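Local coordinates for conserved protein (Methanothermobacter thermautotrophicus, PDB 1T57) that is of unknown function but binds flavin mononucleotide and magnesium ions in a fold related to the alpha/beta domain of pyruvate kinase, at residues M21-K33 and D194-P206. Sequence-based numbering, arbitrary orientation.
Sequences MEKKICYFEEPGK and DLRIHEVIAMPRP. With MG (magnesium ion), chain D.
Strands 22-28 and 196-204 run parallel but pair only over C26-F28 and A202-P204; at I201 the second strand turns a corner, and before it a water bridges K24 O and V200 O instead of a direct backbone bond. Beyond the corner the bonds alternate as parallel strands require. C26 N reaches I201 O, M203 N meets C26 O at 2.9 Å, F28 N takes M203 O, and R205 N closes on F28 O at 2.9 Å. P204 lacks an N-H but loses no bond here, because its neighbours M203 and R205 supply the donors.

Before the corner, where the strands diverge, K23 reaches across to E199. Its extended chain carries NZ to 2.6 Å from E199 OE2, approaching from above the carboxylate plane. R46 of the same chain and R205 of the second subunit also pair with E199, so three cations share this buried carboxylate and would favour its ionised form.

On the face with Y27, M203, present as selenomethionine, lies alongside the tyrosine in a Met-aromatic contact, its selenium in the ring plane at the edge, 5.3 Å from the centroid. The bend at chi3 (118°) brings CE back to I25 CD1, at 3.6 Å; a flexible, unbranched apolar chain suits a place between a ring and a branched aliphatic. On the other face the small A202 accommodates the F28 ring, whose CE1 lies 3.8 Å from A202 CB, while V39 of helix 36-50 also touches F28. P31 then rests its CB against P204 CB.

P204 O, turned from the pairing, binds magnesium at 2.6 Å together with V142 O. Backbone pairing and proline packing probably help to fix the direction of this carbonyl ligand, while R205 pairs with E167 and E199 of the second subunit, into which strand 22-28 continues the sheet by antiparallel pairing.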
HETATM    1  N   MSE A  21     -33.807  18.776 -12.749  1.00 90.23           N
HETATM    2  CA  MSE A  21     -34.805  17.975 -11.974  1.00 91.72           C
HETATM    3  C   MSE A  21     -34.787  18.317 -10.488  1.00 83.57           C
HETATM    4  O   MSE A  21     -34.119  17.638  -9.711  1.00 82.70           O
HETATM    5  CB  MSE A  21     -34.516  16.483 -12.115  1.00105.11           C
HETATM    6  CG  MSE A  21     -35.356  15.753 -13.137  1.00126.25           C
HETATM    7 SE   MSE A  21     -34.949  13.856 -13.106  1.00145.39          SE
HETATM    8  CE  MSE A  21     -33.219  13.933 -13.943  1.00146.74           C
ATOM      9  N   GLU A  22     -35.537  19.343 -10.089  1.00 75.90           N
ATOM     10  CA  GLU A  22     -35.582  19.763  -8.687  1.00 68.58           C
ATOM     11  C   GLU A  22     -36.494  18.835  -7.915  1.00 61.98           C
ATOM     12  O   GLU A  22     -37.631  18.602  -8.322  1.00 58.36           O
ATOM     13  CB  GLU A  22     -36.087  21.205  -8.576  1.00 70.48           C
ATOM     14  CG  GLU A  22     -35.977  21.816  -7.185  1.00 78.28           C
ATOM     15  CD  GLU A  22     -36.367  23.293  -7.161  1.00 82.35           C
ATOM     16  OE1 GLU A  22     -35.605  24.127  -7.704  1.00 82.56           O
ATOM     17  OE2 GLU A  22     -37.439  23.617  -6.600  1.00 84.90           O
ATOM     18  N   LYS A  23     -35.984  18.287  -6.818  1.00 55.56           N
ATOM     19  CA  LYS A  23     -36.758  17.372  -5.988  1.00 53.27           C
ATOM     20  C   LYS A  23     -36.453  17.704  -4.541  1.00 51.42           C
ATOM     21  O   LYS A  23     -35.723  18.651  -4.264  1.00 50.65           O
ATOM     22  CB  LYS A  23     -36.364  15.909  -6.242  1.00 54.03           C
ATOM     23  CG  LYS A  23     -36.187  15.538  -7.693  1.00 51.26           C
ATOM     24  CD  LYS A  23     -36.022  14.038  -7.861  1.00 50.65           C
ATOM     25  CE  LYS A  23     -35.564  13.724  -9.270  1.00 47.33           C
ATOM     26  NZ  LYS A  23     -35.565  12.277  -9.563  1.00 47.87           N
ATOM     27  N   LYS A  24     -36.998  16.901  -3.629  1.00 50.74           N
ATOM     28  CA  LYS A  24     -36.800  17.096  -2.196  1.00 49.63           C
ATOM     29  C   LYS A  24     -35.693  16.181  -1.686  1.00 47.32           C
ATOM     30  O   LYS A  24     -35.363  15.180  -2.311  1.00 46.77           O
ATOM     31  CB  LYS A  24     -38.094  16.774  -1.440  1.00 50.10           C
ATOM     32  CG  LYS A  24     -38.740  15.471  -1.892  1.00 51.11           C
ATOM     33  CD  LYS A  24     -39.744  14.905  -0.897  1.00 53.55           C
ATOM     34  CE  LYS A  24     -41.039  15.692  -0.841  1.00 54.11           C
ATOM     35  NZ  LYS A  24     -41.940  15.138   0.218  1.00 54.42           N
ATOM     36  N   ILE A  25     -35.114  16.546  -0.551  1.00 40.36           N
ATOM     37  CA  ILE A  25     -34.088  15.752   0.081  1.00 38.43           C
ATOM     38  C   ILE A  25     -34.211  16.114   1.539  1.00 42.44           C
ATOM     39  O   ILE A  25     -34.289  17.303   1.887  1.00 38.05           O
ATOM     40  CB  ILE A  25     -32.655  16.103  -0.417  1.00 37.88           C
ATOM     41  CG1 ILE A  25     -31.645  15.208   0.301  1.00 33.73           C
ATOM     42  CG2 ILE A  25     -32.348  17.590  -0.193  1.00 31.84           C
ATOM     43  CD1 ILE A  25     -30.205  15.527  -0.002  1.00 31.40           C
ATOM     44  N   CYS A  26     -34.260  15.100   2.396  1.00 38.96           N
ATOM     45  CA  CYS A  26     -34.359  15.359   3.819  1.00 37.98           C
ATOM     46  C   CYS A  26     -32.997  15.287   4.512  1.00 39.30           C
ATOM     47  O   CYS A  26     -32.244  14.323   4.312  1.00 34.94           O
ATOM     48  CB  CYS A  26     -35.315  14.356   4.457  1.00 42.75           C
ATOM     49  SG  CYS A  26     -35.986  14.916   6.008  1.00 46.89           S
ATOM     50  N   TYR A  27     -32.677  16.321   5.292  1.00 36.16           N
ATOM     51  CA  TYR A  27     -31.435  16.372   6.062  1.00 36.10           C
ATOM     52  C   TYR A  27     -31.786  16.176   7.533  1.00 33.07           C
ATOM     53  O   TYR A  27     -32.353  17.058   8.154  1.00 32.92           O
ATOM     54  CB  TYR A  27     -30.724  17.724   5.902  1.00 31.99           C
ATOM     55  CG  TYR A  27     -30.216  17.974   4.510  1.00 37.27           C
ATOM     56  CD1 TYR A  27     -30.721  19.018   3.750  1.00 35.32           C
ATOM     57  CD2 TYR A  27     -29.271  17.130   3.928  1.00 31.95           C
ATOM     58  CE1 TYR A  27     -30.307  19.217   2.445  1.00 32.84           C
ATOM     59  CE2 TYR A  27     -28.858  17.311   2.625  1.00 30.16           C
ATOM     60  CZ  TYR A  27     -29.382  18.353   1.888  1.00 33.01           C
ATOM     61  OH  TYR A  27     -29.032  18.512   0.575  1.00 31.83           O
ATOM     62  N   PHE A  28     -31.476  15.014   8.093  1.00 33.45           N
ATOM     63  CA  PHE A  28     -31.771  14.782   9.507  1.00 37.01           C
ATOM     64  C   PHE A  28     -30.776  15.535  10.374  1.00 36.82           C
ATOM     65  O   PHE A  28     -29.572  15.472  10.158  1.00 40.28           O
ATOM     66  CB  PHE A  28     -31.721  13.297   9.828  1.00 34.03           C
ATOM     67  CG  PHE A  28     -32.671  12.474   9.012  1.00 34.66           C
ATOM     68  CD1 PHE A  28     -32.187  11.489   8.153  1.00 28.57           C
ATOM     69  CD2 PHE A  28     -34.046  12.671   9.108  1.00 33.00           C
ATOM     70  CE1 PHE A  28     -33.058  10.721   7.391  1.00 29.33           C
ATOM     71  CE2 PHE A  28     -34.930  11.909   8.350  1.00 28.51           C
ATOM     72  CZ  PHE A  28     -34.434  10.927   7.492  1.00 33.06           C
ATOM     73  N   GLU A  29     -31.311  16.267  11.337  1.00 44.43           N
ATOM     74  CA  GLU A  29     -30.525  17.082  12.248  1.00 41.90           C
ATOM     75  C   GLU A  29     -29.457  16.244  12.924  1.00 37.97           C
ATOM     76  O   GLU A  29     -28.346  16.706  13.163  1.00 33.37           O
ATOM     77  CB  GLU A  29     -31.452  17.694  13.295  1.00 46.24           C
ATOM     78  CG  GLU A  29     -30.769  18.600  14.296  1.00 58.36           C
ATOM     79  CD  GLU A  29     -31.604  18.784  15.554  1.00 64.37           C
ATOM     80  OE1 GLU A  29     -32.837  18.994  15.445  1.00 67.81           O
ATOM     81  OE2 GLU A  29     -31.020  18.721  16.651  1.00 67.64           O
ATOM     82  N   GLU A  30     -29.815  15.009  13.237  1.00 32.73           N
ATOM     83  CA  GLU A  30     -28.883  14.085  13.861  1.00 41.02           C
ATOM     84  C   GLU A  30     -29.124  12.673  13.300  1.00 41.47           C
ATOM     85  O   GLU A  30     -30.238  12.354  12.863  1.00 38.76           O
ATOM     86  CB  GLU A  30     -29.081  14.092  15.391  1.00 42.82           C
ATOM     87  CG  GLU A  30     -28.867  15.462  16.051  1.00 44.19           C
ATOM     88  CD  GLU A  30     -27.400  15.858  16.170  1.00 47.73           C
ATOM     89  OE1 GLU A  30     -27.106  17.020  16.547  1.00 46.78           O
ATOM     90  OE2 GLU A  30     -26.533  15.008  15.884  1.00 46.39           O
ATOM     91  N   PRO A  31     -28.078  11.811  13.303  1.00 42.00           N
ATOM     92  CA  PRO A  31     -28.142  10.426  12.814  1.00 33.63           C
ATOM     93  C   PRO A  31     -28.789   9.470  13.827  1.00 36.65           C
ATOM     94  O   PRO A  31     -28.910   9.818  14.987  1.00 41.60           O
ATOM     95  CB  PRO A  31     -26.680  10.093  12.536  1.00 37.01           C
ATOM     96  CG  PRO A  31     -25.918  10.912  13.563  1.00 28.49           C
ATOM     97  CD  PRO A  31     -26.724  12.165  13.782  1.00 39.51           C
ATOM     98  N   GLY A  32     -29.230   8.287  13.403  1.00 31.04           N
ATOM     99  CA  GLY A  32     -29.817   7.374  14.371  1.00 29.88           C
ATOM    100  C   GLY A  32     -31.097   6.670  13.995  1.00 32.67           C
ATOM    101  O   GLY A  32     -31.719   7.013  12.997  1.00 34.87           O
ATOM    102  N   LYS A  33     -31.488   5.697  14.817  1.00 38.21           N
ATOM    103  CA  LYS A  33     -32.692   4.878  14.643  1.00 38.29           C
ATOM    104  C   LYS A  33     -33.999   5.675  14.539  1.00 43.34           C
ATOM    105  O   LYS A  33     -34.956   5.252  13.880  1.00 43.11           O
ATOM    106  CB  LYS A  33     -32.794   3.901  15.819  1.00 40.42           C
ATOM    107  CG  LYS A  33     -33.811   2.774  15.658  1.00 38.01           C
ATOM    108  CD  LYS A  33     -34.380   2.349  17.019  1.00 42.67           C
ATOM    109  CE  LYS A  33     -34.885   0.931  16.999  1.00 44.82           C
ATOM    110  NZ  LYS A  33     -33.692   0.070  16.932  1.00 51.92           N
ATOM    111  N   ASP A 194     -17.500   1.479 -11.096  1.00 35.14           N
ATOM    112  CA  ASP A 194     -18.559   1.612 -12.083  1.00 37.23           C
ATOM    113  C   ASP A 194     -19.884   1.839 -11.312  1.00 36.14           C
ATOM    114  O   ASP A 194     -20.976   1.871 -11.898  1.00 39.82           O
ATOM    115  CB  ASP A 194     -18.698   0.345 -12.921  1.00 38.00           C
ATOM    116  CG  ASP A 194     -17.685   0.256 -14.041  1.00 42.97           C
ATOM    117  OD1 ASP A 194     -16.666   0.994 -14.005  1.00 44.46           O
ATOM    118  OD2 ASP A 194     -17.922  -0.570 -14.961  1.00 43.11           O
ATOM    119  N   LEU A 195     -19.789   1.990  -9.995  1.00 33.01           N
ATOM    120  CA  LEU A 195     -20.975   2.202  -9.174  1.00 27.28           C
ATOM    121  C   LEU A 195     -21.368   3.657  -9.293  1.00 28.68           C
ATOM    122  O   LEU A 195     -20.531   4.536  -9.168  1.00 16.70           O
ATOM    123  CB  LEU A 195     -20.682   1.846  -7.724  1.00 24.32           C
ATOM    124  CG  LEU A 195     -21.946   1.764  -6.882  1.00 22.39           C
ATOM    125  CD1 LEU A 195     -21.736   0.739  -5.764  1.00 22.19           C
ATOM    126  CD2 LEU A 195     -22.302   3.161  -6.348  1.00 20.33           C
ATOM    127  N   ARG A 196     -22.643   3.915  -9.542  1.00 25.25           N
ATOM    128  CA  ARG A 196     -23.072   5.291  -9.733  1.00 30.41           C
ATOM    129  C   ARG A 196     -24.093   5.724  -8.703  1.00 37.47           C
ATOM    130  O   ARG A 196     -25.087   5.021  -8.466  1.00 38.49           O
ATOM    131  CB  ARG A 196     -23.655   5.504 -11.158  1.00 25.34           C
ATOM    132  CG  ARG A 196     -22.708   5.186 -12.331  1.00 17.07           C
ATOM    133  CD  ARG A 196     -21.402   6.036 -12.231  1.00 19.64           C
ATOM    134  NE  ARG A 196     -21.665   7.479 -12.115  1.00 17.76           N
ATOM    135  CZ  ARG A 196     -20.751   8.387 -11.740  1.00 22.03           C
ATOM    136  NH1 ARG A 196     -19.511   8.013 -11.445  1.00 17.35           N
ATOM    137  NH2 ARG A 196     -21.072   9.669 -11.633  1.00 19.99           N
ATOM    138  N   ILE A 197     -23.838   6.883  -8.093  1.00 26.82           N
ATOM    139  CA  ILE A 197     -24.749   7.418  -7.117  1.00 33.33           C
ATOM    140  C   ILE A 197     -25.566   8.495  -7.823  1.00 29.72           C
ATOM    141  O   ILE A 197     -25.036   9.511  -8.265  1.00 28.21           O
ATOM    142  CB  ILE A 197     -23.982   7.967  -5.900  1.00 29.99           C
ATOM    143  CG1 ILE A 197     -23.322   6.787  -5.173  1.00 25.79           C
ATOM    144  CG2 ILE A 197     -24.934   8.727  -4.970  1.00 24.82           C
ATOM    145  CD1 ILE A 197     -22.611   7.149  -3.901  1.00 26.04           C
ATOM    146  N   HIS A 198     -26.865   8.254  -7.909  1.00 29.76           N
ATOM    147  CA  HIS A 198     -27.788   9.161  -8.595  1.00 36.35           C
ATOM    148  C   HIS A 198     -28.526  10.228  -7.749  1.00 30.17           C
ATOM    149  O   HIS A 198     -28.399  11.429  -8.009  1.00 35.05           O
ATOM    150  CB  HIS A 198     -28.790   8.308  -9.384  1.00 38.68           C
ATOM    151  CG  HIS A 198     -28.144   7.363 -10.359  1.00 40.26           C
ATOM    152  ND1 HIS A 198     -28.572   6.064 -10.531  1.00 42.10           N
ATOM    153  CD2 HIS A 198     -27.134   7.547 -11.247  1.00 38.05           C
ATOM    154  CE1 HIS A 198     -27.860   5.486 -11.485  1.00 37.58           C
ATOM    155  NE2 HIS A 198     -26.983   6.363 -11.935  1.00 42.79           N
ATOM    156  N   GLU A 199     -29.280   9.801  -6.736  1.00 35.90           N
ATOM    157  CA  GLU A 199     -30.015  10.734  -5.872  1.00 34.14           C
ATOM    158  C   GLU A 199     -29.894  10.402  -4.390  1.00 32.84           C
ATOM    159  O   GLU A 199     -29.819   9.233  -4.002  1.00 31.44           O
ATOM    160  CB  GLU A 199     -31.505  10.729  -6.231  1.00 36.63           C
ATOM    161  CG  GLU A 199     -31.845  11.324  -7.570  1.00 39.80           C
ATOM    162  CD  GLU A 199     -33.255  10.970  -8.006  1.00 43.87           C
ATOM    163  OE1 GLU A 199     -34.166  10.959  -7.156  1.00 41.49           O
ATOM    164  OE2 GLU A 199     -33.460  10.715  -9.211  1.00 49.67           O
ATOM    165  N   VAL A 200     -29.883  11.433  -3.552  1.00 36.56           N
ATOM    166  CA  VAL A 200     -29.824  11.210  -2.110  1.00 29.75           C
ATOM    167  C   VAL A 200     -31.231  11.515  -1.576  1.00 37.71           C
ATOM    168  O   VAL A 200     -31.616  12.674  -1.448  1.00 39.05           O
ATOM    169  CB  VAL A 200     -28.791  12.128  -1.432  1.00 32.28           C
ATOM    170  CG1 VAL A 200     -28.707  11.806   0.077  1.00 22.50           C
ATOM    171  CG2 VAL A 200     -27.441  11.963  -2.095  1.00 26.79           C
ATOM    172  N   ILE A 201     -32.007  10.475  -1.286  1.00 34.07           N
ATOM    173  CA  ILE A 201     -33.362  10.669  -0.779  1.00 32.63           C
ATOM    174  C   ILE A 201     -33.340  11.327   0.597  1.00 33.40           C
ATOM    175  O   ILE A 201     -34.141  12.204   0.877  1.00 36.06           O
ATOM    176  CB  ILE A 201     -34.099   9.330  -0.689  1.00 30.25           C
ATOM    177  CG1 ILE A 201     -34.117   8.672  -2.070  1.00 29.78           C
ATOM    178  CG2 ILE A 201     -35.500   9.547  -0.216  1.00 32.75           C
ATOM    179  CD1 ILE A 201     -34.278   7.169  -2.079  1.00 25.33           C
ATOM    180  N   ALA A 202     -32.413  10.914   1.458  1.00 37.61           N
ATOM    181  CA  ALA A 202     -32.310  11.496   2.801  1.00 33.36           C
ATOM    182  C   ALA A 202     -30.950  11.176   3.440  1.00 30.19           C
ATOM    183  O   ALA A 202     -30.374  10.139   3.165  1.00 33.36           O
ATOM    184  CB  ALA A 202     -33.440  10.963   3.666  1.00 35.85           C
HETATM  185  N   MSE A 203     -30.439  12.050   4.293  1.00 32.40           N
HETATM  186  CA  MSE A 203     -29.152  11.791   4.927  1.00 35.17           C
HETATM  187  C   MSE A 203     -28.932  12.654   6.151  1.00 38.09           C
HETATM  188  O   MSE A 203     -29.355  13.799   6.185  1.00 43.90           O
HETATM  189  CB  MSE A 203     -28.010  12.067   3.950  1.00 27.50           C
HETATM  190  CG  MSE A 203     -28.044  13.465   3.378  1.00 36.93           C
HETATM  191 SE   MSE A 203     -26.364  14.189   2.691  1.00 41.89          SE
HETATM  192  CE  MSE A 203     -26.915  14.431   0.838  1.00 50.27           C
ATOM    193  N   PRO A 204     -28.251  12.121   7.172  1.00 33.35           N
ATOM    194  CA  PRO A 204     -28.014  12.941   8.359  1.00 36.13           C
ATOM    195  C   PRO A 204     -27.052  14.055   7.957  1.00 37.75           C
ATOM    196  O   PRO A 204     -25.991  13.778   7.404  1.00 35.78           O
ATOM    197  CB  PRO A 204     -27.345  11.972   9.337  1.00 36.70           C
ATOM    198  CG  PRO A 204     -27.562  10.580   8.722  1.00 35.77           C
ATOM    199  CD  PRO A 204     -27.523  10.846   7.259  1.00 35.74           C
ATOM    200  N   ARG A 205     -27.436  15.297   8.234  1.00 36.42           N
ATOM    201  CA  ARG A 205     -26.641  16.483   7.934  1.00 32.92           C
ATOM    202  C   ARG A 205     -25.287  16.555   8.625  1.00 36.84           C
ATOM    203  O   ARG A 205     -24.335  17.072   8.066  1.00 34.05           O
ATOM    204  CB  ARG A 205     -27.437  17.716   8.317  1.00 25.40           C
ATOM    205  CG  ARG A 205     -26.799  19.034   7.967  1.00 20.85           C
ATOM    206  CD  ARG A 205     -27.890  20.109   8.067  1.00 21.83           C
ATOM    207  NE  ARG A 205     -27.560  21.281   7.289  1.00 21.40           N
ATOM    208  CZ  ARG A 205     -26.487  22.050   7.502  1.00 29.96           C
ATOM    209  NH1 ARG A 205     -25.639  21.770   8.488  1.00 24.46           N
ATOM    210  NH2 ARG A 205     -26.240  23.099   6.709  1.00 27.38           N
ATOM    211  N   PRO A 206     -25.194  16.098   9.892  1.00 41.91           N
ATOM    212  CA  PRO A 206     -23.901  16.142  10.587  1.00 46.55           C
ATOM    213  C   PRO A 206     -22.754  15.343   9.870  1.00 48.15           C
ATOM    214  O   PRO A 206     -21.641  15.952   9.685  1.00 47.16           O
ATOM    215  CB  PRO A 206     -24.234  15.561  11.977  1.00 46.56           C
ATOM    216  CG  PRO A 206     -25.610  15.845  12.168  1.00 45.44           C
ATOM    217  CD  PRO A 206     -26.214  15.558  10.804  1.00 43.81           C
ATOM    218  OXT PRO A 206     -22.963  14.160   9.525  1.00 50.91           O
TER
HETATM  219 MG    MG D 302     -23.581  14.603   7.006  1.00 46.85          MG
HETATM  220  O   HOH W   1     -33.400  13.358  -3.336  1.00 32.75           O